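Local coordinates for OmpA family protein (PDB 7RJJ) that probably binds cell-wall peptidoglycan through its OmpA-like domain, the part described here, which holds a D-alanine, at residues A[6-12]-A[111-117]; A[13-17]-A[107-112]; A[33-38]-A[75-81]; A[47-51]-A[63-68]. One frame throughout, in Å; residues are numbered along the deposited sequence. Where two conformers were deposited one is given.

Interaction 1 of 4, residues A[6-12]-A[111-117]; sequences VIRLDSM and RVEISLV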
# COMPACT_ATOMS: atom_id res chain seq x y z
N VAL A 6 -5.17 -12.21 10.90
CA VAL A 6 -4.61 -11.38 9.80
C VAL A 6 -3.59 -10.44 10.45
O VAL A 6 -3.83 -10.03 11.59
CB VAL A 6 -5.72 -10.60 9.06
CG1 VAL A 6 -5.18 -9.49 8.17
CG2 VAL A 6 -6.61 -11.55 8.27
N ILE A 7 -2.46 -10.20 9.79
CA ILE A 7 -1.42 -9.29 10.35
C ILE A 7 -1.48 -7.99 9.56
O ILE A 7 -1.35 -8.04 8.35
CB ILE A 7 -0.02 -9.94 10.28
CG1 ILE A 7 0.02 -11.29 10.99
CG2 ILE A 7 1.05 -8.99 10.80
CD1 ILE A 7 -0.40 -11.25 12.45
N ARG A 8 -1.70 -6.86 10.24
CA ARG A 8 -1.74 -5.56 9.52
C ARG A 8 -0.39 -4.87 9.69
O ARG A 8 0.06 -4.74 10.85
CB ARG A 8 -2.92 -4.72 10.03
CG ARG A 8 -4.25 -5.34 9.64
CD ARG A 8 -5.49 -4.73 10.25
NE ARG A 8 -6.64 -5.46 9.71
CZ ARG A 8 -7.06 -6.65 10.14
NH1 ARG A 8 -8.11 -7.21 9.56
NH2 ARG A 8 -6.43 -7.28 11.12
N LEU A 9 0.27 -4.53 8.59
CA LEU A 9 1.58 -3.84 8.70
C LEU A 9 1.30 -2.35 8.90
O LEU A 9 0.16 -1.95 8.71
CB LEU A 9 2.41 -4.10 7.44
CG LEU A 9 2.60 -5.58 7.10
CD1 LEU A 9 3.60 -5.74 5.97
CD2 LEU A 9 3.03 -6.37 8.32
N ASP A 10 2.30 -1.58 9.34
CA ASP A 10 2.06 -0.13 9.54
C ASP A 10 1.80 0.53 8.17
O ASP A 10 2.39 0.08 7.19
CB ASP A 10 3.23 0.54 10.26
CG ASP A 10 3.34 0.16 11.72
OD1 ASP A 10 3.27 -1.04 12.03
OD2 ASP A 10 3.42 1.08 12.55
N SER A 11 0.94 1.55 8.15
CA SER A 11 0.62 2.33 6.93
C SER A 11 1.89 2.97 6.38
O SER A 11 2.79 3.29 7.15
CB SER A 11 -0.39 3.41 7.25
OG SER A 11 -0.82 4.05 6.06
N MSE A 12 1.93 3.19 5.06
CA MSE A 12 3.09 3.78 4.40
C MSE A 12 2.63 4.93 3.50
O MSE A 12 2.11 4.70 2.41
CB MSE A 12 3.84 2.73 3.57
CG MSE A 12 4.63 1.71 4.40
SE MSE A 12 5.59 0.44 3.24
CE MSE A 12 4.10 -0.28 2.19
N ARG A 111 -1.51 6.85 0.66
CA ARG A 111 -0.70 5.78 1.28
C ARG A 111 -1.09 4.39 0.79
O ARG A 111 -2.07 4.24 0.04
CB ARG A 111 -0.98 5.85 2.78
CG ARG A 111 -2.37 5.34 3.14
CD ARG A 111 -2.82 5.71 4.54
NE ARG A 111 -3.98 4.93 4.94
CZ ARG A 111 -5.24 5.23 4.65
NH1 ARG A 111 -5.52 6.32 3.95
NH2 ARG A 111 -6.21 4.44 5.06
N VAL A 112 -0.33 3.40 1.25
CA VAL A 112 -0.64 1.96 1.00
C VAL A 112 -0.61 1.25 2.35
O VAL A 112 0.24 1.59 3.20
CB VAL A 112 0.34 1.34 -0.02
CG1 VAL A 112 0.42 -0.17 0.12
CG2 VAL A 112 0.00 1.76 -1.44
N GLU A 113 -1.56 0.34 2.55
CA GLU A 113 -1.72 -0.51 3.75
C GLU A 113 -1.51 -1.96 3.30
O GLU A 113 -1.99 -2.30 2.19
CB GLU A 113 -3.12 -0.37 4.33
CG GLU A 113 -3.51 1.04 4.75
CD GLU A 113 -2.91 1.55 6.04
OE1 GLU A 113 -2.11 0.81 6.67
OE2 GLU A 113 -3.26 2.70 6.44
N ILE A 114 -0.79 -2.76 4.08
CA ILE A 114 -0.55 -4.19 3.74
C ILE A 114 -1.13 -5.06 4.86
O ILE A 114 -0.91 -4.75 6.05
CB ILE A 114 0.94 -4.47 3.49
CG1 ILE A 114 1.47 -3.67 2.29
CG2 ILE A 114 1.20 -5.96 3.31
CD1 ILE A 114 2.96 -3.76 2.08
N SER A 115 -1.91 -6.07 4.47
CA SER A 115 -2.46 -7.04 5.44
C SER A 115 -1.98 -8.43 5.01
O SER A 115 -2.05 -8.72 3.80
CB SER A 115 -3.96 -6.99 5.49
OG SER A 115 -4.41 -5.72 5.90
N LEU A 116 -1.48 -9.23 5.95
CA LEU A 116 -1.02 -10.61 5.61
C LEU A 116 -2.13 -11.59 6.03
O LEU A 116 -2.54 -11.57 7.20
CB LEU A 116 0.32 -10.88 6.29
CG LEU A 116 1.38 -9.80 6.09
CD1 LEU A 116 2.66 -10.13 6.83
CD2 LEU A 116 1.67 -9.58 4.61
N VAL A 117 -2.64 -12.36 5.07
CA VAL A 117 -3.81 -13.25 5.31
C VAL A 117 -3.35 -14.70 5.21
O VAL A 117 -2.92 -15.15 4.16
CB VAL A 117 -4.93 -12.92 4.32
CG1 VAL A 117 -6.16 -13.77 4.56
CG2 VAL A 117 -5.28 -11.43 4.35
O HOH W 1 1.93 -1.05 4.70
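Ile7 and Leu116 form an antiparallel hydrogen-bonded pair, Ile7 N giving to Leu116 O at 2.9 Å and Leu116 N to Ile7 O at 2.7 Å. Leu9 N adds a bond to Ile114 O, almost straight at 169°. Beyond it a loop at Asp10, whose O accepts a hydrogen bond from a water, separates two ladders, and the register shifts by one residue before Met12 and Val112 exchange N-H...O bonds in a single bridge. These place strand 7-8 at the edge of the mixed sheet of the OmpA-like domain, beside strand 112-117. The apolar contacts face helix 27-38: Leu9 CD1 lies on Ile114 CG2 at 3.6 Å while its CD2 branch crosses Leu116 CD1 roughly at a right angle. The bent end of selenomethionine Met12 brings CE to 3.7 Å from Ile114 CD1. Polar side chains gather near Ser11, where Glu113 OE2 lies in the guanidinium plane of Arg111 and is met by NE on its anti side, 23° out of the carboxylate plane, in a 2.8 Å salt bridge. Ser11 OG, anti to the backbone N (chi1 -173°), sits beside this ion pair at the guanidinium edge, 2.8 Å from Glu113 OE2 in a weak bond.

Interaction 2 of 4, residues A[13-17]-A[107-112]; sequences SLFDT and ALNRRV. With DAL (D-alanine), chain C.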
# COMPACT_ATOMS: atom_id res chain seq x y z
N SER A 13 2.81 6.17 3.98
CA SER A 13 2.46 7.37 3.24
C SER A 13 3.65 7.75 2.34
O SER A 13 4.46 8.63 2.75
CB SER A 13 2.09 8.48 4.20
OG SER A 13 1.01 8.07 5.03
N LEU A 14 3.71 7.16 1.15
CA LEU A 14 4.88 7.27 0.23
C LEU A 14 4.54 8.03 -1.05
O LEU A 14 5.29 7.82 -2.04
CB LEU A 14 5.31 5.85 -0.18
CG LEU A 14 5.47 4.81 0.92
CD1 LEU A 14 5.79 3.44 0.33
CD2 LEU A 14 6.52 5.22 1.93
N PHE A 15 3.52 8.89 -1.06
CA PHE A 15 3.13 9.47 -2.38
C PHE A 15 2.77 10.96 -2.34
O PHE A 15 2.09 11.41 -1.39
CB PHE A 15 1.89 8.74 -2.91
CG PHE A 15 2.04 7.25 -2.94
CD1 PHE A 15 2.72 6.63 -3.98
CD2 PHE A 15 1.56 6.47 -1.90
CE1 PHE A 15 2.89 5.26 -3.99
CE2 PHE A 15 1.75 5.10 -1.90
CZ PHE A 15 2.40 4.49 -2.96
N ASP A 16 3.24 11.67 -3.38
CA ASP A 16 2.90 13.09 -3.62
C ASP A 16 1.58 13.12 -4.39
O ASP A 16 1.19 12.05 -4.96
CB ASP A 16 4.00 13.83 -4.39
CG ASP A 16 5.31 14.06 -3.60
OD1 ASP A 16 5.28 14.26 -2.38
OD2 ASP A 16 6.37 13.94 -4.25
N THR A 17 0.93 14.28 -4.39
CA THR A 17 -0.38 14.51 -5.06
C THR A 17 -0.37 13.95 -6.49
O THR A 17 0.62 14.18 -7.20
CB THR A 17 -0.72 16.00 -5.07
OG1 THR A 17 -0.75 16.43 -3.70
CG2 THR A 17 -2.04 16.31 -5.75
N ALA A 107 -1.27 14.37 3.10
CA ALA A 107 -0.07 13.57 2.74
C ALA A 107 -0.15 12.20 3.43
O ALA A 107 0.27 11.20 2.80
CB ALA A 107 1.20 14.29 3.10
N LEU A 108 -0.68 12.16 4.66
CA LEU A 108 -0.80 10.87 5.38
C LEU A 108 -1.82 9.96 4.67
O LEU A 108 -1.59 8.73 4.65
CB LEU A 108 -1.22 11.12 6.84
CG LEU A 108 -0.10 11.56 7.78
CD1 LEU A 108 -0.67 12.02 9.12
CD2 LEU A 108 0.92 10.45 7.99
N ASN A 109 -2.86 10.55 4.07
CA ASN A 109 -3.93 9.76 3.41
C ASN A 109 -3.42 9.13 2.10
O ASN A 109 -3.95 8.06 1.71
CB ASN A 109 -5.19 10.59 3.21
CG ASN A 109 -5.90 10.88 4.52
OD1 ASN A 109 -5.90 10.05 5.44
ND2 ASN A 109 -6.53 12.05 4.61
N ARG A 110 -2.47 9.78 1.42
CA ARG A 110 -1.87 9.22 0.18
C ARG A 110 -0.97 8.07 0.64
O ARG A 110 0.21 8.32 0.93
CB ARG A 110 -1.11 10.32 -0.57
CG ARG A 110 -1.97 11.52 -0.93
CD ARG A 110 -1.26 12.51 -1.84
NE ARG A 110 -0.12 13.19 -1.23
CZ ARG A 110 -0.16 14.41 -0.66
NH1 ARG A 110 -1.29 15.09 -0.58
NH2 ARG A 110 0.94 14.94 -0.15
N ARG A 111 -1.51 6.85 0.66
CA ARG A 111 -0.70 5.78 1.28
C ARG A 111 -1.09 4.39 0.79
O ARG A 111 -2.07 4.24 0.04
CB ARG A 111 -0.98 5.85 2.78
CG ARG A 111 -2.37 5.34 3.14
CD ARG A 111 -2.82 5.71 4.54
NE ARG A 111 -3.98 4.93 4.94
CZ ARG A 111 -5.24 5.23 4.65
NH1 ARG A 111 -5.52 6.32 3.95
NH2 ARG A 111 -6.21 4.44 5.06
N VAL A 112 -0.33 3.40 1.25
CA VAL A 112 -0.64 1.96 1.00
C VAL A 112 -0.61 1.25 2.35
O VAL A 112 0.24 1.59 3.20
CB VAL A 112 0.34 1.34 -0.02
CG1 VAL A 112 0.42 -0.17 0.12
CG2 VAL A 112 0.00 1.76 -1.44
N DAL C . -6.43 12.84 -4.37
CA DAL C . -5.05 13.25 -4.73
CB DAL C . -4.95 13.49 -6.22
C DAL C . -4.04 12.19 -4.26
O DAL C . -2.89 12.17 -4.70
OXT DAL C . -4.34 11.34 -3.42
O HOH W 2 2.42 10.58 1.18
O HOH W 3 3.73 14.13 -0.40
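Arg110 turns CG away from its carbonyl carbon (chi1 -58°) and bends at chi3 (-66°), which carries NE back to the carbonyl of Phe15; a similar first torsion in Ser13 points OG at a carbonyl near the end of helix 103-109. The contact belongs to the D-alanine pocket of the OmpA-like peptidoglycan-binding domain, where the loop after strand 7-8 meets the turn leading from that helix into strand 112-117. Ser13 OG donates to Leu108 O at 2.7 Å, tying the loop to a carbonyl in the last turn of the helix. Arg110 NE donates to Phe15 O at 2.8 Å; the oxygen lies in the guanidinium plane, though the donor is tilted 30° from the carbonyl plane. Thr17 OG1 lies over one face of the guanidinium and Ala107 CA over the other, both toward the rim. With Asp52 forming a salt bridge to NH1, the group is held at several points and its rotation is probably fixed. Phe15 presents its ring edge to the backbone, Arg110 O and Arg111 CA lying near the ring plane, and CE2 touches Val112 CG2 at 3.8 Å. A water accepts from Phe15 N at 3.0 Å and lies 2.8 Å from Ala107 O. A second water links Arg110 NH2 to Asp16 OD1. The aliphatic part of Arg110 meets the ligand: CG comes within 3.4 Å of D-alanine OXT, and CD within 3.3 Å of D-alanine O.

Interaction 3 of 4, residues A[33-38]-A[75-81]; sequences SLMDIK and MRDTGDV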
# COMPACT_ATOMS: atom_id res chain seq x y z
N SER A 33 8.40 -3.08 5.77
CA SER A 33 7.25 -3.94 5.37
C SER A 33 7.78 -5.25 4.80
O SER A 33 7.20 -6.31 5.11
CB SER A 33 6.37 -3.26 4.38
OG SER A 33 5.75 -2.12 4.95
N LEU A 34 8.83 -5.16 3.98
CA LEU A 34 9.46 -6.34 3.34
C LEU A 34 9.87 -7.35 4.39
O LEU A 34 9.57 -8.54 4.25
CB LEU A 34 10.64 -5.87 2.48
CG LEU A 34 11.44 -7.00 1.82
CD1 LEU A 34 10.55 -7.84 0.92
CD2 LEU A 34 12.62 -6.44 1.04
N MSE A 35 10.55 -6.88 5.45
CA MSE A 35 11.02 -7.78 6.49
C MSE A 35 9.82 -8.48 7.14
O MSE A 35 9.86 -9.70 7.36
CB MSE A 35 11.90 -7.01 7.49
CG MSE A 35 13.38 -7.13 7.18
SE MSE A 35 14.46 -5.72 7.98
CE MSE A 35 13.46 -4.09 8.41
N ASP A 36 8.75 -7.72 7.39
CA ASP A 36 7.54 -8.29 7.97
C ASP A 36 6.96 -9.36 7.02
O ASP A 36 6.49 -10.40 7.51
CB ASP A 36 6.49 -7.22 8.28
CG ASP A 36 6.87 -6.26 9.39
OD1 ASP A 36 7.67 -6.64 10.24
OD2 ASP A 36 6.35 -5.12 9.39
N ILE A 37 7.02 -9.10 5.71
CA ILE A 37 6.54 -10.07 4.67
C ILE A 37 7.44 -11.32 4.69
O ILE A 37 6.88 -12.45 4.64
CB ILE A 37 6.49 -9.41 3.28
CG1 ILE A 37 5.29 -8.47 3.17
CG2 ILE A 37 6.47 -10.46 2.17
CD1 ILE A 37 5.34 -7.47 2.04
N LYS A 38 8.76 -11.13 4.80
CA LYS A 38 9.73 -12.25 4.74
C LYS A 38 9.54 -13.17 5.95
O LYS A 38 9.81 -14.36 5.80
CB LYS A 38 11.16 -11.72 4.64
CG LYS A 38 11.49 -11.01 3.34
CD LYS A 38 11.53 -11.94 2.15
CE LYS A 38 11.69 -11.21 0.84
NZ LYS A 38 11.98 -12.16 -0.27
N MSE A 75 8.07 -4.72 -3.96
CA MSE A 75 8.25 -5.91 -3.14
C MSE A 75 8.66 -7.11 -4.01
O MSE A 75 9.51 -7.90 -3.62
CB MSE A 75 6.96 -6.24 -2.39
CG MSE A 75 6.51 -5.19 -1.42
SE MSE A 75 7.71 -5.02 0.11
CE MSE A 75 7.05 -3.33 0.84
N ARG A 76 8.09 -7.20 -5.20
CA ARG A 76 8.38 -8.36 -6.08
C ARG A 76 9.75 -8.20 -6.73
O ARG A 76 10.53 -9.14 -6.66
CB ARG A 76 7.30 -8.45 -7.17
CG ARG A 76 7.54 -9.49 -8.25
CD ARG A 76 6.63 -9.19 -9.42
NE ARG A 76 6.95 -7.93 -10.07
CZ ARG A 76 6.09 -7.19 -10.76
NH1 ARG A 76 4.83 -7.56 -10.89
NH2 ARG A 76 6.50 -6.06 -11.31
N ASP A 77 10.03 -7.04 -7.29
CA ASP A 77 11.27 -6.83 -8.08
C ASP A 77 12.47 -6.50 -7.17
O ASP A 77 13.55 -7.07 -7.40
CB ASP A 77 11.04 -5.76 -9.16
CG ASP A 77 9.98 -6.16 -10.19
OD1 ASP A 77 9.69 -7.37 -10.29
OD2 ASP A 77 9.45 -5.26 -10.86
N THR A 78 12.29 -5.61 -6.20
CA THR A 78 13.40 -5.25 -5.27
C THR A 78 13.45 -6.22 -4.08
O THR A 78 14.57 -6.48 -3.60
CB THR A 78 13.26 -3.79 -4.83
OG1 THR A 78 13.29 -3.01 -6.02
CG2 THR A 78 14.36 -3.34 -3.90
N GLY A 79 12.29 -6.75 -3.65
CA GLY A 79 12.22 -7.63 -2.47
C GLY A 79 12.16 -9.12 -2.81
O GLY A 79 12.13 -9.95 -1.83
N ASP A 80 12.28 -9.43 -4.13
CA ASP A 80 12.29 -10.85 -4.59
C ASP A 80 11.14 -11.66 -3.98
O ASP A 80 11.34 -12.86 -3.71
CB ASP A 80 13.63 -11.54 -4.30
CG ASP A 80 14.77 -11.01 -5.15
OD1 ASP A 80 14.97 -9.77 -5.17
OD2 ASP A 80 15.42 -11.84 -5.83
N VAL A 81 9.98 -11.03 -3.76
CA VAL A 81 8.78 -11.77 -3.26
C VAL A 81 8.05 -12.32 -4.49
O VAL A 81 7.83 -11.59 -5.45
CB VAL A 81 7.86 -10.84 -2.43
CG1 VAL A 81 6.63 -11.57 -1.92
CG2 VAL A 81 8.63 -10.19 -1.28
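Leu34 lays its two methyl branches on the backbone of Gly79, CD2 reaching Gly79 CA at 3.7 Å. Gly79, without a side chain, lets Leu34 lie directly against the backbone. Lys38, bent at chi2 (-69°), extends to the same residue and donates from NZ to Gly79 O at 2.7 Å, approaching the carbonyl nearly end-on, at 165° to its C=O bond. Leu34 CD1 also meets Val81 CG2 at 3.7 Å, the two side chains sliding past each other in opposite directions. One turn farther along helix 27-38, Ile37 divides its branches: CD1 touches selenium SE of Met75 at 3.9 Å, while CG2 approaches Val81 CG2 crosswise. Met75, a selenomethionine bent at chi2 (-68°), slips its CE over Ser33, 3.6 Å from Ser33 CB. Asp80, with positive phi, follows the end of helix 57-77 and turns the chain so that Val81 points back at helix 27-38; Val81 N bonds to Met75 O. The sheet backs the junction: Ile45 touches both Ile37 and Val81, and Phe86 packs on Met75 and Val81. The lysine bond puts a positive charge close to the C-terminal end of helix 57-77, where it would probably be favoured by the helix dipole.

Interaction 4 of 4, residues A[47-51]-A[63-68]; sequences VAGHT and LSLKRA. With DAL (D-alanine), chain C.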
# COMPACT_ATOMS: atom_id res chain seq x y z
N VAL A 47 -2.42 -5.81 -0.68
CA VAL A 47 -1.82 -4.45 -0.79
C VAL A 47 -2.94 -3.48 -1.18
O VAL A 47 -3.47 -3.60 -2.29
CB VAL A 47 -0.67 -4.43 -1.82
CG1 VAL A 47 0.07 -3.10 -1.78
CG2 VAL A 47 0.30 -5.58 -1.59
N ALA A 48 -3.32 -2.59 -0.26
CA ALA A 48 -4.45 -1.66 -0.46
C ALA A 48 -3.96 -0.22 -0.60
O ALA A 48 -3.22 0.26 0.31
CB ALA A 48 -5.43 -1.79 0.67
N GLY A 49 -4.31 0.41 -1.71
CA GLY A 49 -3.94 1.82 -1.95
C GLY A 49 -5.04 2.77 -1.51
O GLY A 49 -6.24 2.38 -1.52
N HIS A 50 -4.64 4.00 -1.19
CA HIS A 50 -5.58 5.04 -0.71
C HIS A 50 -5.18 6.39 -1.31
O HIS A 50 -4.03 6.52 -1.80
CB HIS A 50 -5.54 5.12 0.82
CG HIS A 50 -5.92 3.86 1.52
ND1 HIS A 50 -7.19 3.67 2.01
CD2 HIS A 50 -5.21 2.77 1.86
CE1 HIS A 50 -7.26 2.49 2.60
NE2 HIS A 50 -6.05 1.91 2.52
N THR A 51 -6.09 7.34 -1.23
CA THR A 51 -5.83 8.72 -1.74
C THR A 51 -6.39 9.73 -0.75
O THR A 51 -7.13 9.32 0.16
CB THR A 51 -6.52 8.96 -3.08
OG1 THR A 51 -7.93 9.07 -2.86
CG2 THR A 51 -6.26 7.86 -4.09
N LEU A 63 -6.13 5.80 -9.13
CA LEU A 63 -4.86 6.23 -8.48
C LEU A 63 -4.54 5.31 -7.30
O LEU A 63 -3.37 4.89 -7.19
CB LEU A 63 -5.00 7.68 -8.02
CG LEU A 63 -3.81 8.22 -7.22
CD1 LEU A 63 -2.52 8.02 -7.98
CD2 LEU A 63 -4.02 9.69 -6.87
N SER A 64 -5.53 5.04 -6.44
CA SER A 64 -5.30 4.18 -5.25
C SER A 64 -4.80 2.80 -5.70
O SER A 64 -3.92 2.23 -5.04
CB SER A 64 -6.55 4.07 -4.41
OG SER A 64 -7.55 3.25 -5.02
N LEU A 65 -5.32 2.31 -6.81
CA LEU A 65 -4.92 0.97 -7.30
C LEU A 65 -3.51 1.05 -7.88
O LEU A 65 -2.72 0.11 -7.63
CB LEU A 65 -5.96 0.51 -8.32
CG LEU A 65 -5.99 -0.98 -8.63
CD1 LEU A 65 -6.27 -1.81 -7.37
CD2 LEU A 65 -7.04 -1.24 -9.69
N LYS A 66 -3.17 2.14 -8.58
CA LYS A 66 -1.79 2.25 -9.14
C LYS A 66 -0.77 2.32 -8.00
O LYS A 66 0.35 1.81 -8.16
CB LYS A 66 -1.66 3.45 -10.09
CG LYS A 66 -2.42 3.33 -11.40
CD LYS A 66 -2.03 4.36 -12.44
CE LYS A 66 -2.68 4.12 -13.78
NZ LYS A 66 -2.26 5.13 -14.79
N ARG A 67 -1.17 2.89 -6.86
CA ARG A 67 -0.24 3.01 -5.71
C ARG A 67 0.01 1.62 -5.13
O ARG A 67 1.16 1.33 -4.77
CB ARG A 67 -0.82 3.96 -4.65
CG ARG A 67 -0.73 5.42 -5.08
CD ARG A 67 -1.46 6.38 -4.17
NE ARG A 67 -1.06 7.73 -4.58
CZ ARG A 67 -1.64 8.87 -4.20
NH1 ARG A 67 -2.69 8.87 -3.39
NH2 ARG A 67 -1.14 10.01 -4.64
N ALA A 68 -1.05 0.82 -5.03
CA ALA A 68 -0.90 -0.57 -4.52
C ALA A 68 -0.01 -1.33 -5.50
O ALA A 68 0.89 -2.03 -5.05
CB ALA A 68 -2.25 -1.21 -4.36
N DAL C . -6.43 12.84 -4.37
CA DAL C . -5.05 13.25 -4.73
CB DAL C . -4.95 13.49 -6.22
C DAL C . -4.04 12.19 -4.26
O DAL C . -2.89 12.17 -4.70
OXT DAL C . -4.34 11.34 -3.42
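Strand 47-49 runs at 143° to helix 63-68, their axes only 6.2 Å apart, and Gly49 lets the two backbones touch: Gly49 CA lies 3.1 Å from Ser64 O in a CA-H...O contact of 163°. Flanking this point, Ala68 puts CB against Val47 O at 3.4 Å, and Ser64 CB rests on the carbonyl of Gly49. Ser64 OG turns elsewhere, to Gln61 O. Val47 CG1, anti to the backbone N (chi1 -172°), is thereby brought against Ala68 CB, 4.0 Å away. The strand and helix are the first two elements of a beta-alpha-beta unit completed by strand 86-90, and the chain between them contributes to the D-alanine pocket of this OmpA-like domain. Arg67 carries the polar part. Its chain, extended from CG to NE, reaches beyond Gly49 to the carbonyl of His50, where NH1 donates to His50 O at 3.1 Å, in the carbonyl plane and on a lone pair. NH1 also donates to D-alanine OXT at 3.0 Å and NH2 to D-alanine O at 2.8 Å, so each nitrogen serves one carboxylate oxygen. Lys19 O takes a further bond from NH2. Leu63 CD2 lies over one guanidinium face, offset toward the rim, and 3.5 Å from D-alanine O. Thr51 crosses Arg67 at about a right angle; its CG2 touches the helix at Ser64 N and its CB approaches D-alanine OXT.

From the N terminus, 6-12 enters first and pairs with 111-117 near the end of the chain, so interaction 1 closes the widest loop. Interaction 2 follows directly, from 13-17 to 107-112, within that loop and sharing Arg111 and Val112. Interaction 3, between the ends of helices 27-38 and 57-77, lies within both, and interaction 4, from strand 43-49 to helix 57-77, is the innermost; none cross. Interactions 1 and 4 meet through neighbouring strands 112-117 and 43-49. Interactions 2 and 4 both touch D-alanine, with centres about 9 Å apart, whereas interaction 3 lies about 20 Å from interaction 2, centre to centre, across the domain.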